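KLLA0C04147p (PDB 5H2D) is an OSBP-related protein whose sterol-binding domain, captured here with ergosterol, probably carries sterols between membranes at the nucleus–vacuole junction. Local coordinates at residues P41-W46 with P63-E68; Y138-E143 with T154-P159; R398-E403 with W413-E418. All blocks are in the same frame, centred on the assembly; numbering follows the deposited sequence.

Contact 1: P41-W46 with P63-E68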
loop_
_atom_site.group_PDB
_atom_site.type_symbol
_atom_site.label_atom_id
_atom_site.label_comp_id
_atom_site.label_asym_id
_atom_site.label_seq_id
_atom_site.Cartn_x
_atom_site.Cartn_y
_atom_site.Cartn_z
ATOM N N PRO A 41 -26.880 1.258 6.899
ATOM C CA PRO A 41 -27.437 0.065 7.544
ATOM C C PRO A 41 -26.469 -1.105 7.465
ATOM O O PRO A 41 -25.650 -1.211 6.546
ATOM C CB PRO A 41 -28.717 -0.206 6.747
ATOM C CG PRO A 41 -28.482 0.447 5.424
ATOM C CD PRO A 41 -27.652 1.666 5.716
ATOM N N SER A 42 -26.568 -1.995 8.447
ATOM C CA SER A 42 -25.701 -3.172 8.501
ATOM C C SER A 42 -26.362 -4.325 7.741
ATOM O O SER A 42 -26.794 -5.328 8.312
ATOM C CB SER A 42 -25.409 -3.544 9.947
ATOM O OG SER A 42 -26.621 -3.601 10.678
ATOM N N VAL A 43 -26.443 -4.153 6.416
ATOM C CA VAL A 43 -26.989 -5.197 5.555
ATOM C C VAL A 43 -26.097 -6.437 5.610
ATOM O O VAL A 43 -24.871 -6.345 5.716
ATOM C CB VAL A 43 -27.128 -4.699 4.105
ATOM C CG1 VAL A 43 -27.849 -5.744 3.252
ATOM C CG2 VAL A 43 -27.849 -3.354 4.054
ATOM N N SER A 44 -26.719 -7.613 5.533
ATOM C CA SER A 44 -25.960 -8.854 5.582
ATOM C C SER A 44 -25.152 -9.041 4.294
ATOM O O SER A 44 -25.689 -8.904 3.192
ATOM C CB SER A 44 -26.918 -10.028 5.807
ATOM O OG SER A 44 -26.623 -11.145 4.997
ATOM N N LEU A 45 -23.854 -9.333 4.431
ATOM C CA LEU A 45 -23.013 -9.499 3.245
ATOM C C LEU A 45 -23.470 -10.684 2.404
ATOM O O LEU A 45 -23.511 -10.604 1.169
ATOM C CB LEU A 45 -21.544 -9.671 3.656
ATOM C CG LEU A 45 -20.539 -9.747 2.497
ATOM C CD1 LEU A 45 -20.721 -8.562 1.561
ATOM C CD2 LEU A 45 -19.094 -9.789 3.026
ATOM N N TRP A 46 -23.805 -11.797 3.056
ATOM C CA TRP A 46 -24.332 -12.938 2.318
ATOM C C TRP A 46 -25.565 -12.558 1.502
ATOM O O TRP A 46 -25.684 -12.955 0.337
ATOM C CB TRP A 46 -24.640 -14.082 3.283
ATOM C CG TRP A 46 -25.337 -15.208 2.588
ATOM C CD1 TRP A 46 -26.653 -15.563 2.715
ATOM C CD2 TRP A 46 -24.774 -16.087 1.614
ATOM N NE1 TRP A 46 -26.929 -16.634 1.898
ATOM C CE2 TRP A 46 -25.793 -16.972 1.212
ATOM C CE3 TRP A 46 -23.502 -16.223 1.054
ATOM C CZ2 TRP A 46 -25.581 -17.973 0.265
ATOM C CZ3 TRP A 46 -23.293 -17.217 0.118
ATOM C CH2 TRP A 46 -24.326 -18.084 -0.260
ATOM N N PRO A 63 -24.235 -2.325 -2.197
ATOM C CA PRO A 63 -24.787 -1.208 -1.430
ATOM C C PRO A 63 -23.669 -0.437 -0.751
ATOM O O PRO A 63 -22.555 -0.933 -0.571
ATOM C CB PRO A 63 -25.690 -1.894 -0.405
ATOM C CG PRO A 63 -25.034 -3.231 -0.200
ATOM C CD PRO A 63 -24.496 -3.625 -1.553
ATOM N N VAL A 64 -23.981 0.805 -0.372
ATOM C CA VAL A 64 -22.954 1.673 0.190
ATOM C C VAL A 64 -22.396 1.121 1.495
ATOM O O VAL A 64 -21.264 1.442 1.871
ATOM C CB VAL A 64 -23.501 3.103 0.376
ATOM C CG1 VAL A 64 -24.530 3.137 1.492
ATOM C CG2 VAL A 64 -22.358 4.062 0.658
ATOM N N SER A 65 -23.165 0.291 2.205
ATOM C CA SER A 65 -22.661 -0.369 3.401
ATOM C C SER A 65 -21.399 -1.181 3.129
ATOM O O SER A 65 -20.627 -1.441 4.057
ATOM C CB SER A 65 -23.750 -1.280 3.988
ATOM O OG SER A 65 -24.887 -0.515 4.355
ATOM N N PHE A 66 -21.170 -1.599 1.885
ATOM C CA PHE A 66 -19.980 -2.382 1.567
ATOM C C PHE A 66 -19.049 -1.623 0.628
ATOM O O PHE A 66 -18.242 -2.238 -0.084
ATOM C CB PHE A 66 -20.373 -3.756 1.008
ATOM C CG PHE A 66 -21.017 -4.626 2.039
ATOM C CD1 PHE A 66 -20.290 -5.052 3.145
ATOM C CD2 PHE A 66 -22.359 -4.960 1.949
ATOM C CE1 PHE A 66 -20.876 -5.816 4.135
ATOM C CE2 PHE A 66 -22.948 -5.732 2.936
ATOM C CZ PHE A 66 -22.206 -6.156 4.025
ATOM N N ASN A 67 -19.142 -0.298 0.636
ATOM C CA ASN A 67 -18.191 0.581 -0.033
ATOM C C ASN A 67 -17.422 1.377 1.013
ATOM O O ASN A 67 -17.910 1.630 2.116
ATOM C CB ASN A 67 -18.893 1.563 -0.975
ATOM C CG ASN A 67 -19.508 0.904 -2.194
ATOM O OD1 ASN A 67 -20.470 1.423 -2.753
ATOM N ND2 ASN A 67 -18.949 -0.209 -2.627
ATOM N N GLU A 68 -16.209 1.807 0.645
ATOM C CA GLU A 68 -15.404 2.664 1.499
ATOM C C GLU A 68 -14.951 3.881 0.697
ATOM O O GLU A 68 -14.539 3.726 -0.449
ATOM C CB GLU A 68 -14.174 1.887 2.008
ATOM C CG GLU A 68 -13.302 2.647 2.971
ATOM C CD GLU A 68 -12.104 1.820 3.399
ATOM O OE1 GLU A 68 -11.004 1.997 2.834
ATOM O OE2 GLU A 68 -12.264 0.989 4.305
#

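Contact 2: Y138-E143 with T154-P159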
loop_
_atom_site.group_PDB
_atom_site.type_symbol
_atom_site.label_atom_id
_atom_site.label_comp_id
_atom_site.label_asym_id
_atom_site.label_seq_id
_atom_site.Cartn_x
_atom_site.Cartn_y
_atom_site.Cartn_z
ATOM N N TYR A 138 9.493 11.761 2.792
ATOM C CA TYR A 138 9.198 10.907 1.651
ATOM C C TYR A 138 8.082 11.491 0.790
ATOM O O TYR A 138 7.271 12.307 1.238
ATOM C CB TYR A 138 8.850 9.456 2.069
ATOM C CG TYR A 138 7.524 9.210 2.774
ATOM C CD1 TYR A 138 6.319 9.305 2.089
ATOM C CD2 TYR A 138 7.486 8.794 4.106
ATOM C CE1 TYR A 138 5.115 9.044 2.720
ATOM C CE2 TYR A 138 6.284 8.520 4.745
ATOM C CZ TYR A 138 5.100 8.650 4.045
ATOM O OH TYR A 138 3.907 8.375 4.678
ATOM N N ARG A 139 8.068 11.055 -0.472
ATOM C CA ARG A 139 7.018 11.394 -1.422
ATOM C C ARG A 139 6.524 10.103 -2.052
ATOM O O ARG A 139 7.328 9.250 -2.433
ATOM C CB ARG A 139 7.517 12.378 -2.502
ATOM C CG ARG A 139 8.547 11.807 -3.469
ATOM C CD ARG A 139 9.115 12.914 -4.362
ATOM N NE ARG A 139 9.818 12.349 -5.504
ATOM C CZ ARG A 139 10.490 13.060 -6.399
ATOM N NH1 ARG A 139 10.583 14.381 -6.268
ATOM N NH2 ARG A 139 11.079 12.453 -7.416
ATOM N N PHE A 140 5.205 9.967 -2.145
ATOM C CA PHE A 140 4.528 8.827 -2.748
ATOM C C PHE A 140 3.722 9.307 -3.943
ATOM O O PHE A 140 3.030 10.323 -3.861
ATOM C CB PHE A 140 3.581 8.159 -1.733
ATOM C CG PHE A 140 2.635 7.142 -2.336
ATOM C CD1 PHE A 140 3.000 5.798 -2.407
ATOM C CD2 PHE A 140 1.381 7.521 -2.801
ATOM C CE1 PHE A 140 2.128 4.861 -2.954
ATOM C CE2 PHE A 140 0.504 6.578 -3.343
ATOM C CZ PHE A 140 0.885 5.254 -3.407
ATOM N N PHE A 141 3.775 8.556 -5.038
ATOM C CA PHE A 141 2.968 8.877 -6.202
ATOM C C PHE A 141 2.466 7.592 -6.839
ATOM O O PHE A 141 3.187 6.588 -6.874
ATOM C CB PHE A 141 3.750 9.676 -7.251
ATOM C CG PHE A 141 2.917 10.047 -8.430
ATOM C CD1 PHE A 141 1.915 11.001 -8.303
ATOM C CD2 PHE A 141 3.080 9.406 -9.642
ATOM C CE1 PHE A 141 1.111 11.333 -9.385
ATOM C CE2 PHE A 141 2.277 9.732 -10.732
ATOM C CZ PHE A 141 1.294 10.699 -10.594
ATOM N N THR A 142 1.239 7.629 -7.357
ATOM C CA THR A 142 0.689 6.461 -8.032
ATOM C C THR A 142 -0.243 6.916 -9.149
ATOM O O THR A 142 -0.897 7.962 -9.050
ATOM C CB THR A 142 -0.042 5.530 -7.033
ATOM O OG1 THR A 142 -0.534 4.374 -7.713
ATOM C CG2 THR A 142 -1.223 6.246 -6.382
ATOM N N GLU A 143 -0.276 6.125 -10.228
ATOM C CA GLU A 143 -1.170 6.344 -11.361
ATOM C C GLU A 143 -1.914 5.051 -11.654
ATOM O O GLU A 143 -1.323 3.967 -11.619
ATOM C CB GLU A 143 -0.405 6.783 -12.622
ATOM C CG GLU A 143 -1.288 6.953 -13.859
ATOM C CD GLU A 143 -0.513 7.434 -15.093
ATOM O OE1 GLU A 143 -1.157 7.734 -16.114
ATOM O OE2 GLU A 143 0.727 7.516 -15.036
ATOM N N THR A 154 3.104 2.412 -8.597
ATOM C CA THR A 154 3.514 3.331 -7.539
ATOM C C THR A 154 4.988 3.696 -7.654
ATOM O O THR A 154 5.778 3.016 -8.309
ATOM C CB THR A 154 3.297 2.758 -6.134
ATOM O OG1 THR A 154 4.340 1.818 -5.847
ATOM C CG2 THR A 154 1.924 2.082 -6.004
ATOM N N TRP A 155 5.354 4.769 -6.961
ATOM C CA TRP A 155 6.756 5.191 -6.902
ATOM C C TRP A 155 6.913 6.044 -5.651
ATOM O O TRP A 155 6.377 7.158 -5.600
ATOM C CB TRP A 155 7.128 5.980 -8.155
ATOM C CG TRP A 155 8.590 5.963 -8.539
ATOM C CD1 TRP A 155 9.519 6.931 -8.279
ATOM C CD2 TRP A 155 9.253 4.965 -9.318
ATOM N NE1 TRP A 155 10.730 6.585 -8.833
ATOM C CE2 TRP A 155 10.594 5.380 -9.474
ATOM C CE3 TRP A 155 8.845 3.756 -9.894
ATOM C CZ2 TRP A 155 11.531 4.623 -10.175
ATOM C CZ3 TRP A 155 9.770 3.009 -10.594
ATOM C CH2 TRP A 155 11.101 3.445 -10.731
ATOM N N THR A 156 7.629 5.522 -4.654
ATOM C CA THR A 156 7.872 6.205 -3.388
ATOM C C THR A 156 9.368 6.446 -3.236
ATOM O O THR A 156 10.175 5.558 -3.532
ATOM C CB THR A 156 7.373 5.388 -2.189
ATOM O OG1 THR A 156 6.033 4.928 -2.440
ATOM C CG2 THR A 156 7.347 6.243 -0.940
ATOM N N GLU A 157 9.738 7.639 -2.777
ATOM C CA GLU A 157 11.147 7.994 -2.656
ATOM C C GLU A 157 11.411 8.737 -1.356
ATOM O O GLU A 157 10.597 9.546 -0.910
ATOM C CB GLU A 157 11.593 8.847 -3.841
ATOM C CG GLU A 157 11.427 8.161 -5.179
ATOM C CD GLU A 157 11.510 9.151 -6.309
ATOM O OE1 GLU A 157 10.461 9.736 -6.662
ATOM O OE2 GLU A 157 12.631 9.372 -6.818
ATOM N N SER A 158 12.578 8.477 -0.768
ATOM C CA SER A 158 12.994 9.038 0.505
ATOM C C SER A 158 14.505 9.093 0.483
ATOM O O SER A 158 15.136 8.424 -0.353
ATOM C CB SER A 158 12.508 8.165 1.678
ATOM O OG SER A 158 12.462 8.855 2.914
ATOM N N PRO A 159 15.143 9.879 1.356
ATOM C CA PRO A 159 16.612 9.933 1.313
ATOM C C PRO A 159 17.282 8.575 1.489
ATOM O O PRO A 159 18.278 8.293 0.811
ATOM C CB PRO A 159 16.962 10.900 2.449
ATOM C CG PRO A 159 15.808 11.828 2.510
ATOM C CD PRO A 159 14.589 10.928 2.238
#

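Contact 3: R398-E403 with W413-E418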
loop_
_atom_site.group_PDB
_atom_site.type_symbol
_atom_site.label_atom_id
_atom_site.label_comp_id
_atom_site.label_asym_id
_atom_site.label_seq_id
_atom_site.Cartn_x
_atom_site.Cartn_y
_atom_site.Cartn_z
ATOM N N ARG A 398 0.478 8.458 -18.444
ATOM C CA ARG A 398 1.085 9.786 -18.421
ATOM C C ARG A 398 2.422 9.825 -17.695
ATOM O O ARG A 398 3.352 10.500 -18.151
ATOM C CB ARG A 398 0.124 10.787 -17.779
ATOM C CG ARG A 398 0.699 12.172 -17.649
ATOM C CD ARG A 398 -0.389 13.174 -17.286
ATOM N NE ARG A 398 -1.361 13.303 -18.368
ATOM C CZ ARG A 398 -2.668 13.107 -18.246
ATOM N NH1 ARG A 398 -3.196 12.776 -17.073
ATOM N NH2 ARG A 398 -3.451 13.252 -19.305
ATOM N N TRP A 399 2.551 9.109 -16.579
ATOM C CA TRP A 399 3.668 9.301 -15.672
ATOM C C TRP A 399 4.537 8.070 -15.508
ATOM O O TRP A 399 5.568 8.151 -14.831
ATOM C CB TRP A 399 3.151 9.744 -14.293
ATOM C CG TRP A 399 2.251 10.950 -14.352
ATOM C CD1 TRP A 399 0.904 10.992 -14.112
ATOM C CD2 TRP A 399 2.635 12.286 -14.699
ATOM N NE1 TRP A 399 0.430 12.280 -14.278
ATOM C CE2 TRP A 399 1.477 13.086 -14.642
ATOM C CE3 TRP A 399 3.849 12.879 -15.054
ATOM C CZ2 TRP A 399 1.501 14.456 -14.925
ATOM C CZ3 TRP A 399 3.872 14.234 -15.330
ATOM C CH2 TRP A 399 2.710 15.009 -15.264
ATOM N N PHE A 400 4.145 6.942 -16.102
ATOM C CA PHE A 400 4.885 5.686 -16.057
ATOM C C PHE A 400 4.926 5.096 -17.458
ATOM O O PHE A 400 4.054 5.359 -18.292
ATOM C CB PHE A 400 4.222 4.649 -15.130
ATOM C CG PHE A 400 4.210 5.028 -13.674
ATOM C CD1 PHE A 400 3.224 5.870 -13.170
ATOM C CD2 PHE A 400 5.136 4.476 -12.794
ATOM C CE1 PHE A 400 3.211 6.209 -11.805
ATOM C CE2 PHE A 400 5.124 4.799 -11.433
ATOM C CZ PHE A 400 4.150 5.669 -10.941
ATOM N N LYS A 401 5.945 4.272 -17.703
ATOM C CA LYS A 401 6.029 3.475 -18.915
ATOM C C LYS A 401 6.507 2.080 -18.550
ATOM O O LYS A 401 7.402 1.925 -17.721
ATOM C CB LYS A 401 6.987 4.097 -19.950
ATOM C CG LYS A 401 7.195 3.215 -21.177
ATOM C CD LYS A 401 7.620 4.005 -22.407
ATOM C CE LYS A 401 7.630 3.101 -23.643
ATOM N NZ LYS A 401 7.574 3.872 -24.923
ATOM N N LYS A 402 5.915 1.070 -19.174
ATOM C CA LYS A 402 6.330 -0.296 -18.890
ATOM C C LYS A 402 7.707 -0.545 -19.487
ATOM O O LYS A 402 7.947 -0.263 -20.667
ATOM C CB LYS A 402 5.310 -1.289 -19.437
ATOM C CG LYS A 402 5.574 -2.742 -19.016
ATOM C CD LYS A 402 4.574 -3.707 -19.659
ATOM C CE LYS A 402 3.225 -3.687 -18.956
ATOM N NZ LYS A 402 3.267 -4.440 -17.670
ATOM N N GLU A 403 8.618 -1.049 -18.659
ATOM C CA GLU A 403 9.981 -1.351 -19.071
ATOM C C GLU A 403 10.392 -2.680 -18.457
ATOM O O GLU A 403 9.679 -3.251 -17.627
ATOM C CB GLU A 403 10.949 -0.242 -18.649
ATOM C CG GLU A 403 10.621 1.135 -19.213
ATOM C CD GLU A 403 10.978 1.268 -20.683
ATOM O OE1 GLU A 403 10.778 2.367 -21.241
ATOM O OE2 GLU A 403 11.454 0.279 -21.284
ATOM N N TRP A 413 6.599 -0.912 -14.017
ATOM C CA TRP A 413 6.159 0.419 -14.419
ATOM C C TRP A 413 7.201 1.422 -13.955
ATOM O O TRP A 413 7.339 1.675 -12.755
ATOM C CB TRP A 413 4.781 0.725 -13.840
ATOM C CG TRP A 413 3.731 -0.160 -14.413
ATOM C CD1 TRP A 413 3.227 -1.301 -13.859
ATOM C CD2 TRP A 413 3.068 0.006 -15.666
ATOM N NE1 TRP A 413 2.283 -1.854 -14.687
ATOM C CE2 TRP A 413 2.156 -1.063 -15.801
ATOM C CE3 TRP A 413 3.130 0.976 -16.674
ATOM C CZ2 TRP A 413 1.332 -1.203 -16.918
ATOM C CZ3 TRP A 413 2.307 0.833 -17.789
ATOM C CH2 TRP A 413 1.428 -0.250 -17.901
ATOM N N LYS A 414 7.943 1.979 -14.908
ATOM C CA LYS A 414 9.032 2.902 -14.610
ATOM C C LYS A 414 8.493 4.328 -14.587
ATOM O O LYS A 414 8.031 4.844 -15.607
ATOM C CB LYS A 414 10.149 2.757 -15.639
ATOM C CG LYS A 414 11.386 3.568 -15.300
ATOM C CD LYS A 414 12.485 3.332 -16.325
ATOM C CE LYS A 414 13.794 3.955 -15.883
ATOM N NZ LYS A 414 13.676 5.424 -15.718
ATOM N N PHE A 415 8.548 4.953 -13.418
ATOM C CA PHE A 415 8.221 6.368 -13.278
ATOM C C PHE A 415 9.080 7.188 -14.234
ATOM O O PHE A 415 10.291 6.971 -14.331
ATOM C CB PHE A 415 8.457 6.765 -11.816
ATOM C CG PHE A 415 8.114 8.194 -11.466
ATOM C CD1 PHE A 415 6.806 8.643 -11.498
ATOM C CD2 PHE A 415 9.106 9.058 -11.028
ATOM C CE1 PHE A 415 6.501 9.956 -11.133
ATOM C CE2 PHE A 415 8.820 10.357 -10.661
ATOM C CZ PHE A 415 7.513 10.816 -10.716
ATOM N N ASN A 416 8.458 8.117 -14.966
ATOM C CA ASN A 416 9.229 8.879 -15.950
ATOM C C ASN A 416 9.954 10.080 -15.354
ATOM O O ASN A 416 10.653 10.784 -16.089
ATOM C CB ASN A 416 8.355 9.312 -17.142
ATOM C CG ASN A 416 7.245 10.290 -16.775
ATOM O OD1 ASN A 416 7.287 10.990 -15.760
ATOM N ND2 ASN A 416 6.228 10.335 -17.631
ATOM N N GLY A 417 9.844 10.302 -14.047
ATOM C CA GLY A 417 10.599 11.338 -13.364
ATOM C C GLY A 417 10.106 12.755 -13.558
ATOM O O GLY A 417 10.771 13.689 -13.093
ATOM N N GLU A 418 8.955 12.949 -14.201
ATOM C CA GLU A 418 8.490 14.282 -14.568
ATOM C C GLU A 418 7.459 14.871 -13.618
ATOM O O GLU A 418 7.311 16.096 -13.573
ATOM C CB GLU A 418 7.882 14.251 -15.969
ATOM C CG GLU A 418 8.836 13.734 -17.008
ATOM C CD GLU A 418 9.130 14.764 -18.051
ATOM O OE1 GLU A 418 8.202 15.092 -18.829
ATOM O OE2 GLU A 418 10.280 15.256 -18.080
#

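Contact 1: P41-W46 with P63-E68
Leu45 and Phe66 form the apolar heart of a partly buried contact between the loop and first turn of helix 45-49 and the 3-10 turn before strand 67-68. Both segments belong to the oxysterol-binding domain and precede most of its barrel strands. Leu45 CD1 lies over the middle of the Phe66 ring, 3.6 Å from the centroid and only 6° off the ring normal, a clear CH-pi contact. Leu45 CG is anti to the backbone N (chi1 -175°), which carries the methyl out over that face, while Leu45 CB closes on the ring rim at Phe66 CZ, 3.6 Å away. A different group meets the edge of the same ring: Val43 O approaches near its plane, 3.2 Å from Phe66 CZ.

At the far end, Ser65 OG points back to the carbonyl of Pro41 as a hydrogen-bond donor. The modelled 2.4 Å between Ser65 OG and Pro41 O is too short to be taken at face value. The Pro41 ring skirts the same hydroxyl, with CD 3.8 Å from Ser65 OG.

Leu45 also touches the bound ergosterol, so the residue packed on Phe66 is part of the sterol's surroundings, consistent with 41-46 belonging to the lid that covers the sterol tunnel in relatives. The Ser65-Pro41 pairing at the more exposed end is less certain; it is apolar packing on Phe66 that fixes the leucine beside the lipid.

Contact 2: Y138-E143 with T154-P159
Arg139 and Glu157 lie side by side and point the same way, their guanidinium and carboxylate planes 65° apart. With the planes so turned, both bonds of the salt bridge go to one oxygen: Arg139 NE reaches Glu157 OE1 at 2.9 Å, and Arg139 NH2 meets Glu157 OE1 at 2.9 Å too. The acceptor sits in the guanidinium plane, yet both nitrogens come to it from the same face of the carboxylate. Arg139 CG is wedged between the backbone N and the carbonyl carbon (chi1 68°), and from there the extended chain runs alongside the glutamate. The buried charges are shared further, Arg139 NH1 with Glu19 and Ser21, and Glu157 OE2 with Lys12 of helix 7-18.

The two strands form an antiparallel beta hairpin within the barrel of the oxysterol-binding domain. Arg139-Glu157 and Phe141-Trp155 are its hydrogen-bonded pairs, Phe140-Thr156 and Thr142-Thr154 the non-hydrogen-bonded ones.

On the side of the sheet that carries Phe140, Thr142, Thr154 and Thr156, side chains cross at a slant. Thr156 OG1 meets the phenyl edge near its plane, 3.2 Å from Phe140 CD1, and Thr154 CB approaches Phe140 CE1 at 4.0 Å. Thr154 CG2 in turn packs on Thr142 OG1 at 3.8 Å, a hydroxyl whose hydrogen bond is with Ala153 O. On the opposite face, the Phe141 and Trp155 rings diverge, Phe141 stacking with Tyr419 and Trp155 with Phe164.

Contact 3: R398-E403 with W413-E418
Aromatic rings dominate the face of the hairpin that carries Phe400, Lys402, Trp413 and Phe415. The edge of Phe415 is turned to the face of Phe400, with planes at 61° and centroids 5.7 Å apart, an edge-to-face pair. Phe400 also packs on the base of Trp413, its CD2 3.9 Å from Trp413 CB. Lys402 crosses the Trp413 indole: its CB sits over one face of the six-membered ring as a CH-pi contact, and the chain then bends twice (chi3 -78°, chi4 -77°) to bring Lys402 CE within 3.7 Å of Trp413 CZ2. Trp413 NE1 is hydrogen-bonded to Glu166 OE1. Were Trp413 replaced by alanine, the aliphatic part of Lys402 would probably lose its platform and Glu166 its indole partner.

Backbone bonds join the strands at Lys401 and Lys414, where Lys414 N donates to Lys401 O (2.9 Å) and Lys401 N donates in return to Lys414 O. Beyond the strand ends, Asn416 N binds Trp399 O at 2.9 Å.

Asn416 adds side-chain bonds. Its ND2 makes a weak bond to Arg398 O, while its OD1 accepts from Glu418 N at 3.0 Å, an Asx turn that closes over the following glycine. That same OD1 lies at the edge of the Trp399 ring.

The chemistry therefore differs between the faces: the aromatic one packs on strands 138-146 and 151-157, with Lys402 covering Trp413 at its outer end, while Lys401 and Lys414 lie on the other, exposed face.

How the contacts relate
Contact 2 is core, nearly all of its touching residues being buried, whereas contacts 1 and 3 are partly buried and include exposed residues. Contacts 2 and 3 are both antiparallel hairpins and touch directly, their centres about 12 Å apart: Glu143 of the first hairpin takes the backbone amides of Arg398 and Trp399, and Trp155 stacks on Phe415. The C-terminal hairpin thus packs on the barrel wall. Contact 1 stands apart, its centre about 33 Å from that of contact 2, and is the one beside the sterol. Its chemistry is mainly a leucine packed on a phenyl ring, with one short hydroxyl-carbonyl pairing of doubtful length; contact 2 relies on paired backbones and buried charges, contact 3 on aromatic packing.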